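Local coordinates for protein transcriptional regulator (Actinomyces oris, PDB 5V8C) that probably transfers glycan chains through phosphodiester linkage onto a cell wall-anchored surface protein, as a phosphotransferase of the LytR-Cps2A-Psr family, at residues 11-23 and 279-291. Sequence-based numbering, arbitrary orientation.
Sequences MPTTSSPTAGETW and ARYGYSPKTCRPA
The carbonyl oxygen of T287 gathers donors from two successive residues of segment 11-23: T14 OG1 at 2.7 Å, from above the carbonyl plane, and S15 N at 3.2 Å, within that plane; S15 OG adds a third, weak hydrogen bond. With T14 OG1 anti to the backbone N (chi1 -166°), the hydroxyl both donates to T287 O and accepts from S16 N, closing an ST turn where the chain leaves strand 13-14. Replacing T14 by alanine removes the hydroxyl, and T287 O would probably be left with the S15 amide as its main donor, S16 N losing its acceptor in the turn. Just before it, T13 and R289 form an antiparallel hydrogen-bonded pair, T13 N to R289 O at 2.7 Å and R289 N to T13 O at 2.8 Å. T13 OG1 also donates to R289 O, and the two side chains run alongside each other. T14 and C288 follow as a non-hydrogen-bonded pair, and C288 is tied by a disulfide to C102 of helix 94-105, the helix that P12 and P290 also touch.

Farther along, S16 OG donates to G282 O at 2.8 Å, on a lone pair of that carbonyl. T18 CB packs 3.6 Å from G282 CA. Y283 starts away from segment 11-23, but its ring reaches T22, whose CG2 lies at the ring edge and whose CB lies 3.3 Å from Y283 OH; A19 CB approaches obliquely, and L57 and P108 also touch this tyrosine. G282, with positive phi, is the C-prime residue of a Schellman motif ending helix 272-280, and the chain beyond it returns to complete a short two-stranded antiparallel sheet, 13-14 with 288-289, that joins the N- and C-terminal segments of the chain.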
loop_
_atom_site.group_PDB
_atom_site.type_symbol
_atom_site.label_atom_id
_atom_site.label_comp_id
_atom_site.label_asym_id
_atom_site.label_seq_id
_atom_site.Cartn_x
_atom_site.Cartn_y
_atom_site.Cartn_z
ATOM N N MET A 11 13.328 2.311 -14.226
ATOM C CA MET A 11 13.558 1.633 -12.958
ATOM C C MET A 11 14.925 1.980 -12.386
ATOM O O MET A 11 15.880 2.155 -13.139
ATOM C CB MET A 11 13.377 0.111 -13.086
ATOM C CG MET A 11 11.923 -0.327 -13.202
ATOM S SD MET A 11 10.857 0.225 -11.839
ATOM C CE MET A 11 9.358 -0.434 -12.350
ATOM N N PRO A 12 15.046 2.157 -11.040
ATOM C CA PRO A 12 16.357 2.513 -10.476
ATOM C C PRO A 12 17.340 1.351 -10.546
ATOM O O PRO A 12 16.942 0.214 -10.778
ATOM C CB PRO A 12 16.039 2.864 -9.009
ATOM C CG PRO A 12 14.564 2.916 -8.906
ATOM C CD PRO A 12 14.042 2.013 -9.965
ATOM N N THR A 13 18.623 1.641 -10.322
ATOM C CA THR A 13 19.709 0.655 -10.286
ATOM C C THR A 13 20.262 0.553 -8.864
ATOM O O THR A 13 20.224 1.532 -8.115
ATOM C CB THR A 13 20.812 0.991 -11.324
ATOM O OG1 THR A 13 21.304 2.322 -11.108
ATOM C CG2 THR A 13 20.330 0.829 -12.775
ATOM N N THR A 14 20.739 -0.634 -8.482
ATOM C CA THR A 14 21.332 -0.866 -7.166
ATOM C C THR A 14 22.592 -1.717 -7.254
ATOM O O THR A 14 22.767 -2.477 -8.210
ATOM C CB THR A 14 20.318 -1.471 -6.176
ATOM O OG1 THR A 14 20.857 -1.375 -4.862
ATOM C CG2 THR A 14 19.984 -2.943 -6.475
ATOM N N SER A 15 23.446 -1.609 -6.226
ATOM C CA SER A 15 24.656 -2.413 -6.069
ATOM C C SER A 15 24.414 -3.466 -4.977
ATOM O O SER A 15 25.254 -4.340 -4.759
ATOM C CB SER A 15 25.848 -1.526 -5.717
ATOM O OG SER A 15 25.524 -0.581 -4.712
ATOM N N SER A 16 23.240 -3.393 -4.320
ATOM C CA SER A 16 22.810 -4.292 -3.248
ATOM C C SER A 16 22.566 -5.727 -3.738
ATOM O O SER A 16 21.928 -5.925 -4.778
ATOM C CB SER A 16 21.541 -3.754 -2.589
ATOM O OG SER A 16 21.042 -4.623 -1.584
ATOM N N PRO A 17 22.990 -6.743 -2.953
ATOM C CA PRO A 17 22.707 -8.134 -3.344
ATOM C C PRO A 17 21.363 -8.639 -2.800
ATOM O O PRO A 17 20.661 -9.373 -3.499
ATOM C CB PRO A 17 23.888 -8.911 -2.751
ATOM C CG PRO A 17 24.389 -8.055 -1.594
ATOM C CD PRO A 17 23.749 -6.684 -1.686
ATOM N N THR A 18 21.012 -8.245 -1.553
ATOM C CA THR A 18 19.793 -8.648 -0.836
ATOM C C THR A 18 18.508 -8.089 -1.459
ATOM O O THR A 18 17.453 -8.706 -1.331
ATOM C CB THR A 18 19.889 -8.271 0.649
ATOM O OG1 THR A 18 21.250 -8.015 1.009
ATOM C CG2 THR A 18 19.277 -9.328 1.562
ATOM N N ALA A 19 18.588 -6.912 -2.099
ATOM C CA ALA A 19 17.425 -6.299 -2.732
ATOM C C ALA A 19 17.145 -7.009 -4.052
ATOM O O ALA A 19 17.828 -6.767 -5.053
ATOM C CB ALA A 19 17.656 -4.809 -2.954
ATOM N N GLY A 20 16.205 -7.947 -4.009
ATOM C CA GLY A 20 15.821 -8.738 -5.169
ATOM C C GLY A 20 14.625 -8.141 -5.872
ATOM O O GLY A 20 14.677 -6.996 -6.337
ATOM N N GLU A 21 13.531 -8.909 -5.943
ATOM C CA GLU A 21 12.303 -8.431 -6.566
ATOM C C GLU A 21 11.515 -7.571 -5.569
ATOM O O GLU A 21 11.158 -8.043 -4.484
ATOM C CB GLU A 21 11.464 -9.604 -7.085
ATOM C CG GLU A 21 10.302 -9.179 -7.963
ATOM C CD GLU A 21 9.647 -10.313 -8.726
ATOM O OE1 GLU A 21 10.216 -10.741 -9.757
ATOM O OE2 GLU A 21 8.558 -10.762 -8.304
ATOM N N THR A 22 11.319 -6.292 -5.900
ATOM C CA THR A 22 10.547 -5.411 -5.030
ATOM C C THR A 22 9.502 -4.633 -5.861
ATOM O O THR A 22 9.837 -3.840 -6.748
ATOM C CB THR A 22 11.427 -4.563 -4.083
ATOM O OG1 THR A 22 10.757 -3.352 -3.726
ATOM C CG2 THR A 22 12.811 -4.282 -4.630
ATOM N N TRP A 23 8.230 -4.974 -5.618
ATOM C CA TRP A 23 7.053 -4.392 -6.252
ATOM C C TRP A 23 6.619 -3.174 -5.459
ATOM O O TRP A 23 6.609 -3.204 -4.225
ATOM C CB TRP A 23 5.900 -5.417 -6.271
ATOM C CG TRP A 23 6.128 -6.579 -7.189
ATOM C CD1 TRP A 23 7.010 -7.605 -7.017
ATOM C CD2 TRP A 23 5.443 -6.841 -8.422
ATOM N NE1 TRP A 23 6.930 -8.482 -8.074
ATOM C CE2 TRP A 23 5.984 -8.033 -8.958
ATOM C CE3 TRP A 23 4.416 -6.188 -9.127
ATOM C CZ2 TRP A 23 5.534 -8.582 -10.165
ATOM C CZ3 TRP A 23 4.027 -6.692 -10.360
ATOM C CH2 TRP A 23 4.586 -7.874 -10.868
ATOM N N ALA A 279 17.084 -2.189 6.312
ATOM C CA ALA A 279 18.416 -2.764 6.080
ATOM C C ALA A 279 18.375 -4.286 6.091
ATOM O O ALA A 279 19.231 -4.916 5.475
ATOM C CB ALA A 279 19.401 -2.271 7.125
ATOM N N ARG A 280 17.406 -4.877 6.814
ATOM C CA ARG A 280 17.210 -6.325 6.860
ATOM C C ARG A 280 16.925 -6.863 5.446
ATOM O O ARG A 280 17.538 -7.848 5.024
ATOM C CB ARG A 280 16.046 -6.687 7.801
ATOM C CG ARG A 280 16.413 -6.615 9.275
ATOM C CD ARG A 280 15.296 -7.105 10.181
ATOM N NE ARG A 280 15.686 -7.033 11.590
ATOM C CZ ARG A 280 16.196 -8.049 12.280
ATOM N NH1 ARG A 280 16.349 -9.238 11.710
ATOM N NH2 ARG A 280 16.542 -7.886 13.550
ATOM N N TYR A 281 16.052 -6.153 4.698
ATOM C CA TYR A 281 15.636 -6.499 3.338
ATOM C C TYR A 281 16.560 -5.919 2.245
ATOM O O TYR A 281 16.198 -5.903 1.073
ATOM C CB TYR A 281 14.159 -6.104 3.124
ATOM C CG TYR A 281 13.237 -6.669 4.186
ATOM C CD1 TYR A 281 12.866 -8.012 4.174
ATOM C CD2 TYR A 281 12.779 -5.878 5.232
ATOM C CE1 TYR A 281 12.069 -8.552 5.183
ATOM C CE2 TYR A 281 11.977 -6.405 6.243
ATOM C CZ TYR A 281 11.626 -7.744 6.216
ATOM O OH TYR A 281 10.832 -8.262 7.209
ATOM N N GLY A 282 17.753 -5.484 2.642
ATOM C CA GLY A 282 18.785 -4.981 1.735
ATOM C C GLY A 282 18.593 -3.599 1.141
ATOM O O GLY A 282 19.197 -3.287 0.110
ATOM N N TYR A 283 17.780 -2.749 1.790
ATOM C CA TYR A 283 17.539 -1.389 1.315
ATOM C C TYR A 283 18.396 -0.391 2.075
ATOM O O TYR A 283 18.358 -0.363 3.307
ATOM C CB TYR A 283 16.059 -0.994 1.461
ATOM C CG TYR A 283 15.064 -1.954 0.844
ATOM C CD1 TYR A 283 15.217 -2.402 -0.466
ATOM C CD2 TYR A 283 13.919 -2.335 1.531
ATOM C CE1 TYR A 283 14.278 -3.244 -1.057
ATOM C CE2 TYR A 283 12.971 -3.171 0.949
ATOM C CZ TYR A 283 13.152 -3.623 -0.346
ATOM O OH TYR A 283 12.220 -4.459 -0.913
ATOM N N SER A 284 19.155 0.440 1.343
ATOM C CA SER A 284 19.997 1.486 1.918
ATOM C C SER A 284 20.180 2.602 0.884
ATOM O O SER A 284 20.474 2.293 -0.276
ATOM C CB SER A 284 21.347 0.918 2.345
ATOM O OG SER A 284 22.126 1.894 3.018
ATOM N N PRO A 285 19.971 3.895 1.249
ATOM C CA PRO A 285 20.122 4.972 0.253
ATOM C C PRO A 285 21.476 4.995 -0.456
ATOM O O PRO A 285 21.519 5.207 -1.668
ATOM C CB PRO A 285 19.864 6.256 1.057
ATOM C CG PRO A 285 20.024 5.869 2.475
ATOM C CD PRO A 285 19.606 4.438 2.571
ATOM N N LYS A 286 22.567 4.713 0.287
ATOM C CA LYS A 286 23.944 4.696 -0.221
ATOM C C LYS A 286 24.159 3.736 -1.388
ATOM O O LYS A 286 25.010 4.001 -2.234
ATOM C CB LYS A 286 24.934 4.373 0.909
ATOM N N THR A 287 23.380 2.645 -1.451
ATOM C CA THR A 287 23.530 1.620 -2.484
ATOM C C THR A 287 22.451 1.678 -3.596
ATOM O O THR A 287 22.408 0.786 -4.445
ATOM C CB THR A 287 23.613 0.225 -1.830
ATOM O OG1 THR A 287 22.381 -0.069 -1.167
ATOM C CG2 THR A 287 24.783 0.098 -0.853
ATOM N N CYS A 288 21.619 2.732 -3.626
ATOM C CA CYS A 288 20.564 2.857 -4.636
ATOM C C CYS A 288 20.764 4.094 -5.523
ATOM O O CYS A 288 21.169 5.138 -5.024
ATOM C CB CYS A 288 19.187 2.851 -3.973
ATOM S SG CYS A 288 17.797 2.753 -5.133
ATOM N N ARG A 289 20.454 3.986 -6.830
ATOM C CA ARG A 289 20.623 5.095 -7.780
ATOM C C ARG A 289 19.519 5.154 -8.861
ATOM O O ARG A 289 19.340 4.194 -9.614
ATOM C CB ARG A 289 22.019 5.038 -8.427
ATOM C CG ARG A 289 22.339 6.173 -9.396
ATOM C CD ARG A 289 23.441 5.740 -10.345
ATOM N NE ARG A 289 23.859 6.792 -11.273
ATOM C CZ ARG A 289 23.364 6.956 -12.495
ATOM N NH1 ARG A 289 23.824 7.921 -13.280
ATOM N NH2 ARG A 289 22.399 6.159 -12.940
ATOM N N PRO A 290 18.809 6.299 -8.993
ATOM C CA PRO A 290 17.802 6.414 -10.063
ATOM C C PRO A 290 18.421 6.773 -11.426
ATOM O O PRO A 290 19.608 7.085 -11.482
ATOM C CB PRO A 290 16.873 7.515 -9.543
ATOM C CG PRO A 290 17.727 8.361 -8.658
ATOM C CD PRO A 290 18.893 7.536 -8.183
ATOM N N ALA A 291 17.617 6.716 -12.517
ATOM C CA ALA A 291 17.987 7.060 -13.901
ATOM C C ALA A 291 19.283 6.401 -14.405
ATOM O O ALA A 291 19.614 6.478 -15.594
ATOM C CB ALA A 291 18.055 8.573 -14.075
#